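Local coordinates for protein putative ABC transporter subunit, substrate-binding component (Rhodopseudomonas palustris, PDB 4EVS) that binds 4-hydroxybenzoate and probably serves as the solute-binding component of an ABC transporter that takes up benzoate derivatives, at residues Lys72-Ala77 / Gly304-Glu309; Lys132-Lys137 / Lys161-Glu166; Tyr296-Ala301 / Lys310-Val315. All blocks are in the same frame, centred on the assembly; numbering follows the deposited sequence.

In the fold
Contacts 1 and 3 are neighbours, their centres about 10 Å apart, and share helix 308-315. Y75 of contact 1 ties them together: its ring packs on M298 and I299 and its hydroxyl end reaches A311, while G304 N probably hydrogen-bonds to I299 O. Both belong to the lobe built on the sheet containing strand 75-78. Contact 2 lies in the other lobe, its centre about 43 Å from that of contact 1 and 39 Å from that of contact 3. The 4-hydroxybenzoate pocket draws on both regions: Y80, F81 and T82 come just after strand 75-78, and P151 stands near the start of helix 150-165, whose far end forms contact 2.

Contact 1 of 3, residues Lys72-Ala77 / Gly304-Glu309; sequences KVQYIA and GKQDPE
The amide of Q74 reaches across to the loop after helix 283-302 and gives one N-H to the carbonyl oxygen of G304. Q74 NE2 and G304 O are 3.0 Å apart and the bond is nearly straight, 170° at the hydrogen. The oxygen lies almost in the plane of the Q74 amide, whereas the donor stands above the plane of the G304 carbonyl. With chi1 at -80°, CG sits beside the backbone N of Q74, and the extended chain beyond it carries the amide over to the loop. The other end of that amide grips water: Q74 OE1 takes a bond from water 1 at 2.6 Å, and the same water donates to K305 O at 3.1 Å.

Y75 supplies the third hold on this water: Y75 OH donates to water 1 at 2.7 Å, the water lying in the ring plane at its edge. Y75 belongs to strand 75-78, an inner strand of the mixed sheet in this lobe of the periplasmic binding protein fold, and its ring also touches T302 of helix 283-302. From a second water the Y75 hydroxyl accepts a bond, OH to water 2 being 3.0 Å; that water in turn receives the N-H of D307, the N-cap residue of helix 308-315.

CB of Q306 stands over the face of the Q74 amide, 4.1 Å from Q74 CD. The two amide planes are only 20° apart, yet the amides do not bond to one another. CG of Q306 is anti to its own backbone N, and the extended chain sends NE2 to the carbonyl of K96.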
loop_
_atom_site.group_PDB
_atom_site.type_symbol
_atom_site.label_atom_id
_atom_site.label_comp_id
_atom_site.label_asym_id
_atom_site.label_seq_id
_atom_site.Cartn_x
_atom_site.Cartn_y
_atom_site.Cartn_z
ATOM N N LYS A 72 -8.926 -12.340 22.480
ATOM C CA LYS A 72 -8.646 -13.708 22.020
ATOM C C LYS A 72 -8.925 -13.871 20.523
ATOM O O LYS A 72 -9.607 -14.800 20.086
ATOM C CB LYS A 72 -9.430 -14.693 22.849
ATOM C CG LYS A 72 -9.074 -14.622 24.341
ATOM C CD LYS A 72 -9.831 -15.708 25.139
ATOM C CE LYS A 72 -9.586 -15.603 26.629
ATOM N NZ LYS A 72 -10.173 -16.761 27.370
ATOM N N VAL A 73 -8.400 -12.933 19.729
ATOM C CA VAL A 73 -8.481 -13.043 18.254
ATOM C C VAL A 73 -7.697 -14.268 17.732
ATOM O O VAL A 73 -6.708 -14.709 18.342
ATOM C CB VAL A 73 -7.966 -11.769 17.521
ATOM C CG1 VAL A 73 -8.756 -10.499 17.997
ATOM C CG2 VAL A 73 -6.435 -11.618 17.651
ATOM N N GLN A 74 -8.170 -14.808 16.612
ATOM C CA GLN A 74 -7.478 -15.833 15.855
ATOM C C GLN A 74 -6.622 -15.265 14.732
ATOM O O GLN A 74 -5.706 -15.938 14.299
ATOM C CB GLN A 74 -8.460 -16.862 15.251
ATOM C CG GLN A 74 -8.952 -17.913 16.191
ATOM C CD GLN A 74 -9.566 -19.093 15.458
ATOM O OE1 GLN A 74 -9.268 -19.351 14.314
ATOM N NE2 GLN A 74 -10.385 -19.835 16.142
ATOM N N TYR A 75 -6.898 -14.031 14.288
ATOM C CA TYR A 75 -6.192 -13.375 13.193
ATOM C C TYR A 75 -6.058 -11.912 13.521
ATOM O O TYR A 75 -6.940 -11.328 14.165
ATOM C CB TYR A 75 -6.946 -13.542 11.845
ATOM C CG TYR A 75 -7.176 -14.991 11.491
ATOM C CD1 TYR A 75 -8.303 -15.677 11.928
ATOM C CD2 TYR A 75 -6.232 -15.701 10.735
ATOM C CE1 TYR A 75 -8.464 -17.022 11.655
ATOM C CE2 TYR A 75 -6.416 -17.065 10.445
ATOM C CZ TYR A 75 -7.515 -17.706 10.924
ATOM O OH TYR A 75 -7.614 -19.062 10.659
ATOM N N ILE A 76 -4.935 -11.339 13.081
ATOM C CA ILE A 76 -4.709 -9.902 13.077
ATOM C C ILE A 76 -4.589 -9.460 11.629
ATOM O O ILE A 76 -4.004 -10.176 10.796
ATOM C CB ILE A 76 -3.402 -9.531 13.833
ATOM C CG1 ILE A 76 -3.644 -9.751 15.322
ATOM C CG2 ILE A 76 -2.964 -8.072 13.613
ATOM C CD1 ILE A 76 -2.420 -9.738 16.203
ATOM N N ALA A 77 -5.070 -8.270 11.327
ATOM C CA ALA A 77 -4.936 -7.723 9.984
ATOM C C ALA A 77 -4.716 -6.233 10.072
ATOM O O ALA A 77 -5.060 -5.581 11.049
ATOM C CB ALA A 77 -6.181 -8.024 9.144
ATOM N N GLY A 304 -12.289 -23.433 11.360
ATOM C CA GLY A 304 -12.497 -22.506 12.455
ATOM C C GLY A 304 -11.598 -22.771 13.649
ATOM O O GLY A 304 -11.686 -22.076 14.644
ATOM N N LYS A 305 -10.714 -23.757 13.533
ATOM C CA LYS A 305 -9.795 -24.088 14.611
ATOM C C LYS A 305 -8.589 -23.184 14.523
ATOM O O LYS A 305 -8.149 -22.783 13.422
ATOM C CB LYS A 305 -9.366 -25.546 14.536
ATOM C CG LYS A 305 -10.545 -26.507 14.795
ATOM C CD LYS A 305 -10.104 -27.974 14.940
ATOM C CE LYS A 305 -11.291 -28.936 15.044
ATOM N NZ LYS A 305 -10.840 -30.370 15.140
ATOM N N GLN A 306 -8.052 -22.830 15.681
ATOM C CA GLN A 306 -6.830 -22.017 15.705
ATOM C C GLN A 306 -5.670 -22.927 15.354
ATOM O O GLN A 306 -5.263 -23.761 16.172
ATOM C CB GLN A 306 -6.652 -21.412 17.092
ATOM C CG GLN A 306 -5.495 -20.436 17.171
ATOM C CD GLN A 306 -5.636 -19.488 18.369
ATOM O OE1 GLN A 306 -6.589 -19.589 19.140
ATOM N NE2 GLN A 306 -4.696 -18.588 18.529
ATOM N N ASP A 307 -5.185 -22.810 14.122
ATOM C CA ASP A 307 -4.138 -23.672 13.547
ATOM C C ASP A 307 -3.390 -22.883 12.468
ATOM O O ASP A 307 -3.598 -23.057 11.264
ATOM C CB ASP A 307 -4.737 -24.934 12.988
ATOM C CG ASP A 307 -3.705 -25.973 12.572
ATOM O OD1 ASP A 307 -2.486 -25.672 12.493
ATOM O OD2 ASP A 307 -4.166 -27.125 12.335
ATOM N N PRO A 308 -2.495 -21.998 12.913
ATOM C CA PRO A 308 -1.948 -21.042 11.972
ATOM C C PRO A 308 -1.098 -21.696 10.880
ATOM O O PRO A 308 -1.088 -21.236 9.754
ATOM C CB PRO A 308 -1.076 -20.146 12.858
ATOM C CG PRO A 308 -0.848 -20.914 14.098
ATOM C CD PRO A 308 -2.086 -21.684 14.293
ATOM N N GLU A 309 -0.416 -22.783 11.186
ATOM C CA GLU A 309 0.368 -23.436 10.128
ATOM C C GLU A 309 -0.540 -23.936 9.009
ATOM O O GLU A 309 -0.251 -23.784 7.809
ATOM C CB GLU A 309 1.157 -24.602 10.695
ATOM C CG GLU A 309 2.099 -25.216 9.702
ATOM C CD GLU A 309 2.922 -26.390 10.310
ATOM O OE1 GLU A 309 2.742 -26.744 11.507
ATOM O OE2 GLU A 309 3.747 -26.973 9.591
HETATM O O HOH W 1 -9.556 -20.462 11.989
HETATM O O HOH W 2 -5.528 -20.367 12.429
#

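Contact 2 of 3, residues Lys132-Lys137 / Lys161-Glu166; sequences KVAKQK and KTFEAE
E166 fits its extended side chain between K132 and K135, one carboxylate oxygen against each. E166 OE2 lies 3.3 Å from K132 CG, and E166 OE1 lies 3.3 Å from K135 CB, so the tight part here is carboxylate against the carbon stems of two lysines. Beneath it the contact turns apolar. A134 CB meets F163 CE1 at 4.0 Å, approaching the ring obliquely, while the backbone N of K135 comes to the ring edge. The ring also touches A131 and meets that of F159, which makes this the buried side.

Helices 123-136 and 150-165 run in roughly the same direction here, their local axes 9.2 Å apart and crossing at -32°. The chain passes from one to the other through strand 141-147, and helix 150-165 then forms the beta-alpha-beta crossover from that strand to its parallel neighbour 169-176.

The outer side is looser and wet. K132 bends at its last torsion, leaving NZ beside the methyl of T162. Water 3 links the two segments, donating to K132 O at 3.1 Å and, at a longer 3.3 Å, to E166 OE2. K135 runs past E166 in the opposite direction; the bend at chi2, 72°, steers its ammonium to the backbone, where K135 NZ donates to E166 O at 3.0 Å.

The carboxylate makes no salt bridge with either lysine: K132 NZ remains 4.8 Å from E166 OE2. The lysines would therefore act on the carboxylate through space, and water 3 gives it a hydrogen bond, while the one direct bond places a positive ammonium on the carbonyl of E166, just past the C-terminal end of helix 150-165, where it should suit the helix dipole.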
loop_
_atom_site.group_PDB
_atom_site.type_symbol
_atom_site.label_atom_id
_atom_site.label_comp_id
_atom_site.label_asym_id
_atom_site.label_seq_id
_atom_site.Cartn_x
_atom_site.Cartn_y
_atom_site.Cartn_z
ATOM N N LYS A 132 12.104 1.881 -14.634
ATOM C CA LYS A 132 12.016 1.514 -16.054
ATOM C C LYS A 132 11.299 2.603 -16.851
ATOM O O LYS A 132 11.750 3.010 -17.928
ATOM C CB LYS A 132 11.340 0.145 -16.201
ATOM C CG LYS A 132 12.249 -0.986 -15.751
ATOM C CD LYS A 132 11.551 -2.345 -15.777
ATOM C CE LYS A 132 12.547 -3.522 -15.859
ATOM N NZ LYS A 132 13.600 -3.538 -14.788
ATOM N N VAL A 133 10.180 3.090 -16.324
ATOM C CA VAL A 133 9.413 4.104 -17.022
ATOM C C VAL A 133 10.173 5.409 -17.063
ATOM O O VAL A 133 10.103 6.148 -18.053
ATOM C CB VAL A 133 8.061 4.329 -16.376
ATOM C CG1 VAL A 133 7.331 5.537 -17.021
ATOM C CG2 VAL A 133 7.177 3.039 -16.476
ATOM N N ALA A 134 10.881 5.720 -15.981
ATOM C CA ALA A 134 11.659 6.967 -15.954
ATOM C C ALA A 134 12.581 7.015 -17.154
ATOM O O ALA A 134 12.724 8.040 -17.803
ATOM C CB ALA A 134 12.441 7.102 -14.639
ATOM N N LYS A 135 13.269 5.912 -17.415
ATOM C CA LYS A 135 14.131 5.807 -18.591
ATOM C C LYS A 135 13.363 5.949 -19.904
ATOM O O LYS A 135 13.769 6.709 -20.802
ATOM C CB LYS A 135 14.865 4.452 -18.543
ATOM C CG LYS A 135 15.717 4.127 -19.731
ATOM C CD LYS A 135 16.927 4.963 -19.714
ATOM C CE LYS A 135 17.760 4.744 -20.983
ATOM N NZ LYS A 135 18.950 5.630 -20.879
ATOM N N GLN A 136 12.280 5.187 -20.033
ATOM C CA GLN A 136 11.431 5.240 -21.215
ATOM C C GLN A 136 10.952 6.662 -21.502
ATOM O O GLN A 136 10.835 7.041 -22.637
ATOM C CB GLN A 136 10.229 4.304 -21.083
ATOM C CG GLN A 136 10.586 2.808 -21.068
ATOM C CD GLN A 136 10.963 2.297 -22.433
ATOM O OE1 GLN A 136 10.860 3.027 -23.420
ATOM N NE2 GLN A 136 11.401 1.057 -22.507
ATOM N N LYS A 137 10.676 7.446 -20.466
ATOM C CA LYS A 137 10.148 8.794 -20.633
ATOM C C LYS A 137 11.250 9.823 -20.810
ATOM O O LYS A 137 10.960 11.030 -20.844
ATOM C CB LYS A 137 9.269 9.175 -19.448
ATOM C CG LYS A 137 8.006 8.354 -19.338
ATOM C CD LYS A 137 6.857 8.952 -20.111
ATOM C CE LYS A 137 5.655 8.033 -20.124
ATOM N NZ LYS A 137 4.774 8.299 -21.303
ATOM N N LYS A 161 19.286 1.433 -8.145
ATOM C CA LYS A 161 19.874 0.277 -8.834
ATOM C C LYS A 161 19.343 0.155 -10.260
ATOM O O LYS A 161 20.102 -0.058 -11.216
ATOM C CB LYS A 161 19.616 -1.028 -8.073
ATOM C CG LYS A 161 20.084 -2.262 -8.833
ATOM C CD LYS A 161 20.169 -3.537 -7.983
ATOM C CE LYS A 161 21.226 -4.490 -8.576
ATOM N NZ LYS A 161 21.337 -4.401 -10.081
ATOM N N THR A 162 18.030 0.268 -10.390
ATOM C CA THR A 162 17.393 -0.001 -11.652
ATOM C C THR A 162 17.691 1.119 -12.663
ATOM O O THR A 162 18.038 0.853 -13.819
ATOM C CB THR A 162 15.864 -0.162 -11.443
ATOM O OG1 THR A 162 15.590 -1.180 -10.427
ATOM C CG2 THR A 162 15.191 -0.485 -12.747
ATOM N N PHE A 163 17.566 2.372 -12.221
ATOM C CA PHE A 163 17.714 3.521 -13.095
ATOM C C PHE A 163 19.174 3.615 -13.534
ATOM O O PHE A 163 19.461 3.895 -14.709
ATOM C CB PHE A 163 17.192 4.796 -12.411
ATOM C CG PHE A 163 17.174 6.011 -13.295
ATOM C CD1 PHE A 163 16.408 6.048 -14.449
ATOM C CD2 PHE A 163 17.976 7.101 -13.007
ATOM C CE1 PHE A 163 16.412 7.151 -15.279
ATOM C CE2 PHE A 163 17.949 8.223 -13.830
ATOM C CZ PHE A 163 17.186 8.242 -14.958
ATOM N N GLU A 164 20.103 3.379 -12.611
ATOM C CA GLU A 164 21.530 3.476 -12.953
ATOM C C GLU A 164 21.922 2.388 -13.951
ATOM O O GLU A 164 22.726 2.607 -14.877
ATOM C CB GLU A 164 22.384 3.473 -11.680
ATOM C CG GLU A 164 22.242 4.819 -10.904
ATOM C CD GLU A 164 22.940 4.834 -9.529
ATOM O OE1 GLU A 164 23.866 4.035 -9.312
ATOM O OE2 GLU A 164 22.534 5.642 -8.642
ATOM N N ALA A 165 21.313 1.218 -13.828
ATOM C CA ALA A 165 21.606 0.104 -14.741
ATOM C C ALA A 165 21.147 0.390 -16.159
ATOM O O ALA A 165 21.770 -0.080 -17.126
ATOM C CB ALA A 165 20.964 -1.191 -14.218
ATOM N N GLU A 166 20.114 1.213 -16.286
ATOM C CA GLU A 166 19.603 1.641 -17.574
ATOM C C GLU A 166 20.344 2.841 -18.123
ATOM O O GLU A 166 19.990 3.350 -19.201
ATOM C CB GLU A 166 18.138 2.027 -17.434
ATOM C CG GLU A 166 17.289 0.891 -16.990
ATOM C CD GLU A 166 15.928 1.330 -16.611
ATOM O OE1 GLU A 166 15.759 2.468 -16.067
ATOM O OE2 GLU A 166 15.021 0.515 -16.864
HETATM O O HOH W 3 13.132 0.712 -19.518
#

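Contact 3 of 3, residues Tyr296-Ala301 / Lys310-Val315; sequences YKMIEA and KAIAAV
A301 and A314 meet methyl to methyl, and the fit is tight: A301 CB to A314 CB is 3.4 Å, shorter than usual for two carbons. Small residues let the helices close up at a second point too, where M298 lies against A311 and their CA atoms are just 4.4 Å apart.

M298, present as selenomethionine, is the main bump. Its CB rests on the methyl of A311, its CG lies 3.3 Å from A311 O, and the extended chi2, -169°, carries SE along helix 308-315, 4.2 Å from I312 CD1. In return V315 pushes CG1 into the notch between two neighbours on the other helix, 3.7 Å from K297 CG and 3.8 Å from M298 CG. The lysines border this apolar patch with their carbon stems: K297 passes V315 toward A314 O, and K310 lays its extended chain beside A301 O, the nearest carbon being CE at 3.4 Å.

The local axes approach to 8.2 Å with 122° between their directions. Two consecutive helices joined by a short loop cross steeply as a helix-loop-helix pair, packed beside strand 75-78 in one lobe of a periplasmic binding protein.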
loop_
_atom_site.group_PDB
_atom_site.type_symbol
_atom_site.label_atom_id
_atom_site.label_comp_id
_atom_site.label_asym_id
_atom_site.label_seq_id
_atom_site.Cartn_x
_atom_site.Cartn_y
_atom_site.Cartn_z
ATOM N N TYR A 296 -11.074 -15.556 5.224
ATOM C CA TYR A 296 -12.154 -16.530 5.063
ATOM C C TYR A 296 -11.618 -17.908 4.625
ATOM O O TYR A 296 -12.094 -18.948 5.115
ATOM C CB TYR A 296 -13.257 -16.028 4.151
ATOM C CG TYR A 296 -14.257 -15.095 4.823
ATOM C CD1 TYR A 296 -13.851 -14.104 5.725
ATOM C CD2 TYR A 296 -15.616 -15.172 4.526
ATOM C CE1 TYR A 296 -14.778 -13.259 6.311
ATOM C CE2 TYR A 296 -16.541 -14.329 5.102
ATOM C CZ TYR A 296 -16.132 -13.378 5.994
ATOM O OH TYR A 296 -17.035 -12.510 6.538
ATOM N N LYS A 297 -10.680 -17.911 3.681
ATOM C CA LYS A 297 -10.070 -19.146 3.210
ATOM C C LYS A 297 -9.321 -19.888 4.333
ATOM O O LYS A 297 -9.395 -21.114 4.448
ATOM C CB LYS A 297 -9.139 -18.842 2.054
ATOM C CG LYS A 297 -8.391 -20.038 1.505
ATOM C CD LYS A 297 -9.297 -21.036 0.838
ATOM C CE LYS A 297 -8.487 -22.111 0.063
ATOM N NZ LYS A 297 -9.282 -22.607 -1.085
HETATM N N MSE A 298 -8.590 -19.136 5.154
HETATM C CA MSE A 298 -7.893 -19.729 6.302
HETATM C C MSE A 298 -8.839 -20.353 7.298
HETATM O O MSE A 298 -8.582 -21.439 7.784
HETATM C CB MSE A 298 -6.969 -18.709 6.958
HETATM C CG MSE A 298 -5.820 -18.348 6.050
HETATM SE SE MSE A 298 -4.409 -17.317 6.929
HETATM C CE MSE A 298 -5.367 -15.786 7.187
ATOM N N ILE A 299 -9.969 -19.688 7.554
ATOM C CA ILE A 299 -10.965 -20.249 8.491
ATOM C C ILE A 299 -11.595 -21.494 7.894
ATOM O O ILE A 299 -11.826 -22.473 8.594
ATOM C CB ILE A 299 -12.019 -19.189 8.858
ATOM C CG1 ILE A 299 -11.372 -18.011 9.629
ATOM C CG2 ILE A 299 -13.158 -19.810 9.624
ATOM C CD1 ILE A 299 -12.235 -16.777 9.814
ATOM N N GLU A 300 -11.869 -21.471 6.591
ATOM C CA GLU A 300 -12.431 -22.632 5.902
ATOM C C GLU A 300 -11.503 -23.823 6.008
ATOM O O GLU A 300 -11.909 -24.960 6.333
ATOM C CB GLU A 300 -12.655 -22.247 4.437
ATOM C CG GLU A 300 -12.927 -23.383 3.470
ATOM C CD GLU A 300 -14.236 -24.013 3.712
ATOM O OE1 GLU A 300 -15.099 -23.362 4.362
ATOM O OE2 GLU A 300 -14.426 -25.174 3.244
ATOM N N ALA A 301 -10.232 -23.566 5.750
ATOM C CA ALA A 301 -9.233 -24.625 5.697
ATOM C C ALA A 301 -8.968 -25.277 7.036
ATOM O O ALA A 301 -8.673 -26.478 7.106
ATOM C CB ALA A 301 -7.945 -24.048 5.147
ATOM N N LYS A 310 -1.648 -24.550 9.399
ATOM C CA LYS A 310 -2.604 -25.047 8.397
ATOM C C LYS A 310 -3.227 -23.883 7.605
ATOM O O LYS A 310 -3.417 -23.978 6.388
ATOM C CB LYS A 310 -3.671 -25.921 9.089
ATOM C CG LYS A 310 -4.669 -26.600 8.143
ATOM C CD LYS A 310 -5.580 -27.577 8.911
ATOM C CE LYS A 310 -6.137 -28.647 7.979
ATOM N NZ LYS A 310 -7.191 -29.455 8.681
ATOM N N ALA A 311 -3.567 -22.820 8.305
ATOM C CA ALA A 311 -4.149 -21.624 7.718
ATOM C C ALA A 311 -3.244 -21.031 6.642
ATOM O O ALA A 311 -3.679 -20.762 5.513
ATOM C CB ALA A 311 -4.385 -20.583 8.788
ATOM N N ILE A 312 -1.992 -20.795 6.997
ATOM C CA ILE A 312 -1.082 -20.169 6.053
ATOM C C ILE A 312 -0.859 -21.092 4.862
ATOM O O ILE A 312 -0.798 -20.611 3.721
ATOM C CB ILE A 312 0.239 -19.792 6.752
ATOM C CG1 ILE A 312 -0.021 -18.613 7.676
ATOM C CG2 ILE A 312 1.315 -19.443 5.758
ATOM C CD1 ILE A 312 -0.165 -17.288 6.921
ATOM N N ALA A 313 -0.797 -22.410 5.108
ATOM C CA ALA A 313 -0.569 -23.354 4.018
ATOM C C ALA A 313 -1.701 -23.250 2.962
ATOM O O ALA A 313 -1.481 -23.429 1.775
ATOM C CB ALA A 313 -0.424 -24.797 4.551
ATOM N N ALA A 314 -2.903 -22.936 3.405
ATOM C CA ALA A 314 -4.049 -22.859 2.496
ATOM C C ALA A 314 -4.055 -21.659 1.578
ATOM O O ALA A 314 -4.810 -21.633 0.603
ATOM C CB ALA A 314 -5.345 -22.903 3.291
ATOM N N VAL A 315 -3.257 -20.635 1.889
ATOM C CA VAL A 315 -3.239 -19.405 1.056
ATOM C C VAL A 315 -1.935 -19.107 0.396
ATOM O O VAL A 315 -1.890 -18.224 -0.457
ATOM C CB VAL A 315 -3.704 -18.157 1.843
ATOM C CG1 VAL A 315 -5.160 -18.334 2.274
ATOM C CG2 VAL A 315 -2.827 -17.866 3.073
#